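Local coordinates for protein probable LacI-family transcriptional regulator (Corynebacterium glutamicum ATCC 13032, PDB 3BIL) that probably binds DNA at cis-regulatory sites as a LacI-family transcription factor, carrying a periplasmic-binding-protein-like domain of the kind that senses small effectors in this family, at residues R200-D205 against I292-E297. Sequence-based numbering, arbitrary orientation.
Sequences RERLED and IDQNVE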
# COMPACT_ATOMS: atom_id res chain seq x y z
N ARG A 200 -21.04 -5.74 -7.22
CA ARG A 200 -22.26 -6.53 -7.46
C ARG A 200 -21.95 -7.94 -7.93
O ARG A 200 -22.50 -8.89 -7.38
CB ARG A 200 -23.32 -5.82 -8.34
CG ARG A 200 -22.79 -5.13 -9.58
CD ARG A 200 -23.86 -4.28 -10.27
NE ARG A 200 -23.40 -2.90 -10.39
CZ ARG A 200 -22.71 -2.41 -11.43
NH1 ARG A 200 -22.41 -3.15 -12.49
NH2 ARG A 200 -22.34 -1.15 -11.40
N GLU A 201 -21.07 -8.09 -8.91
CA GLU A 201 -20.56 -9.42 -9.28
C GLU A 201 -20.35 -10.33 -8.05
O GLU A 201 -20.88 -11.44 -7.99
CB GLU A 201 -19.27 -9.27 -10.05
CG GLU A 201 -19.31 -9.68 -11.51
CD GLU A 201 -18.57 -10.99 -11.77
OE1 GLU A 201 -17.55 -10.96 -12.51
OE2 GLU A 201 -19.00 -12.04 -11.23
N ARG A 202 -19.61 -9.83 -7.06
CA ARG A 202 -19.21 -10.62 -5.90
C ARG A 202 -20.33 -10.82 -4.93
O ARG A 202 -20.31 -11.81 -4.17
CB ARG A 202 -18.03 -9.95 -5.17
CG ARG A 202 -16.84 -9.72 -6.09
CD ARG A 202 -15.66 -9.21 -5.33
NE ARG A 202 -14.61 -8.87 -6.26
CZ ARG A 202 -13.56 -8.14 -5.92
NH1 ARG A 202 -13.48 -7.66 -4.70
NH2 ARG A 202 -12.62 -7.86 -6.81
N LEU A 203 -21.28 -9.88 -4.90
CA LEU A 203 -22.43 -10.10 -4.03
C LEU A 203 -23.43 -11.08 -4.67
O LEU A 203 -23.97 -11.96 -3.98
CB LEU A 203 -23.04 -8.79 -3.54
CG LEU A 203 -24.46 -8.87 -2.98
CD1 LEU A 203 -24.47 -9.30 -1.50
CD2 LEU A 203 -25.16 -7.51 -3.19
N GLU A 204 -23.66 -10.99 -5.99
CA GLU A 204 -24.40 -12.07 -6.70
C GLU A 204 -23.79 -13.45 -6.34
O GLU A 204 -24.52 -14.32 -5.82
CB GLU A 204 -24.42 -11.93 -8.24
CG GLU A 204 -24.92 -10.60 -8.85
CD GLU A 204 -24.69 -10.51 -10.41
OE1 GLU A 204 -24.78 -9.37 -10.96
OE2 GLU A 204 -24.42 -11.55 -11.08
N ASP A 205 -22.47 -13.61 -6.55
CA ASP A 205 -21.75 -14.89 -6.35
C ASP A 205 -21.78 -15.42 -4.93
O ASP A 205 -21.89 -16.61 -4.68
CB ASP A 205 -20.31 -14.76 -6.82
CG ASP A 205 -20.22 -14.42 -8.29
OD1 ASP A 205 -19.17 -13.92 -8.73
OD2 ASP A 205 -21.19 -14.66 -9.02
N ILE A 292 -9.13 -14.60 -0.48
CA ILE A 292 -9.38 -14.86 -1.86
C ILE A 292 -8.37 -14.09 -2.67
O ILE A 292 -8.29 -12.88 -2.61
CB ILE A 292 -10.85 -14.55 -2.21
CG1 ILE A 292 -11.76 -15.60 -1.54
CG2 ILE A 292 -11.06 -14.56 -3.73
CD1 ILE A 292 -13.24 -15.32 -1.69
N ASP A 293 -7.55 -14.82 -3.40
CA ASP A 293 -6.53 -14.19 -4.19
C ASP A 293 -7.07 -13.97 -5.60
O ASP A 293 -7.75 -14.81 -6.16
CB ASP A 293 -5.24 -15.04 -4.17
CG ASP A 293 -4.20 -14.63 -5.23
OD1 ASP A 293 -4.29 -13.54 -5.81
OD2 ASP A 293 -3.28 -15.40 -5.50
N GLN A 294 -6.78 -12.82 -6.17
CA GLN A 294 -7.23 -12.49 -7.49
C GLN A 294 -6.16 -12.54 -8.52
O GLN A 294 -6.42 -12.25 -9.70
CB GLN A 294 -7.70 -11.07 -7.48
CG GLN A 294 -9.12 -10.94 -7.22
CD GLN A 294 -9.45 -9.52 -7.25
OE1 GLN A 294 -9.83 -8.99 -8.30
NE2 GLN A 294 -9.21 -8.84 -6.14
N ASN A 295 -4.95 -12.85 -8.09
CA ASN A 295 -3.85 -13.04 -8.99
C ASN A 295 -3.55 -11.80 -9.84
O ASN A 295 -3.58 -11.86 -11.07
CB ASN A 295 -4.10 -14.28 -9.85
CG ASN A 295 -2.83 -15.05 -10.10
OD1 ASN A 295 -2.01 -14.66 -10.94
ND2 ASN A 295 -2.64 -16.12 -9.33
N VAL A 296 -3.22 -10.70 -9.16
CA VAL A 296 -2.98 -9.39 -9.78
C VAL A 296 -1.96 -9.46 -10.88
O VAL A 296 -2.09 -8.74 -11.87
CB VAL A 296 -2.41 -8.35 -8.80
CG1 VAL A 296 -3.10 -7.04 -8.99
CG2 VAL A 296 -2.54 -8.81 -7.39
N GLU A 297 -0.93 -10.29 -10.67
CA GLU A 297 0.21 -10.40 -11.61
C GLU A 297 -0.24 -10.84 -13.01
O GLU A 297 0.16 -10.25 -14.02
CB GLU A 297 1.31 -11.33 -11.03
CG GLU A 297 2.63 -11.36 -11.84
CD GLU A 297 3.88 -11.87 -11.04
OE1 GLU A 297 4.97 -12.01 -11.67
OE2 GLU A 297 3.79 -12.12 -9.81
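A buried polar contact between two side chains, Arg202 and Gln294, links helix 197-212 to the end of strand 291-293, where the chain crosses between the two lobes of the periplasmic-binding-protein-like domain. The two backbones stay well apart, Arg202 CA lying 11.4 Å from Ile292 CA, their nearest approach, and the long arginine spans the gap. Its CG stands anti to the carbonyl carbon (chi1 -57°), and the chain then runs extended to NE, an extended run that brings the guanidinium to Gln294, just past the strand. The touching atom on the arginine is NH2, 3.4 Å from Gln294 OE1 and 3.6 Å from Gln294 NE2, about equally near both ends of the amide. The side chains cross at about a right angle, with guanidinium and amide planes 77° apart. OE1 meets the guanidinium obliquely, and the angle at the N-H is too poor for the pair to count as a hydrogen bond. Each group is gripped elsewhere: Arg202 NH1 donates to the backbone O of Gly248 and has a weak, long ion pair with Asp249, while Gln294 OE1 bonds Ser166 OG and its NE2 makes a weak bond to Asp277. Beyond Gln294 the chain turns toward helix 296-308, whose N-cap is Asn295. Asp293 OD1 accepts from Asn295 N in an Asx turn. Gln294 also touches Tyr80 of helix 79-94 and Asp152, probably near the cleft in which relatives bind effectors. With Ser166, and more weakly Asp277, holding the amide and Gly248 the arginine, the contact is probably electrostatic, a cationic guanidinium beside an amide oxygen, and the bonds that orient the two groups come from strand 163-167 and from residues just past strands 244-247 and 272-276.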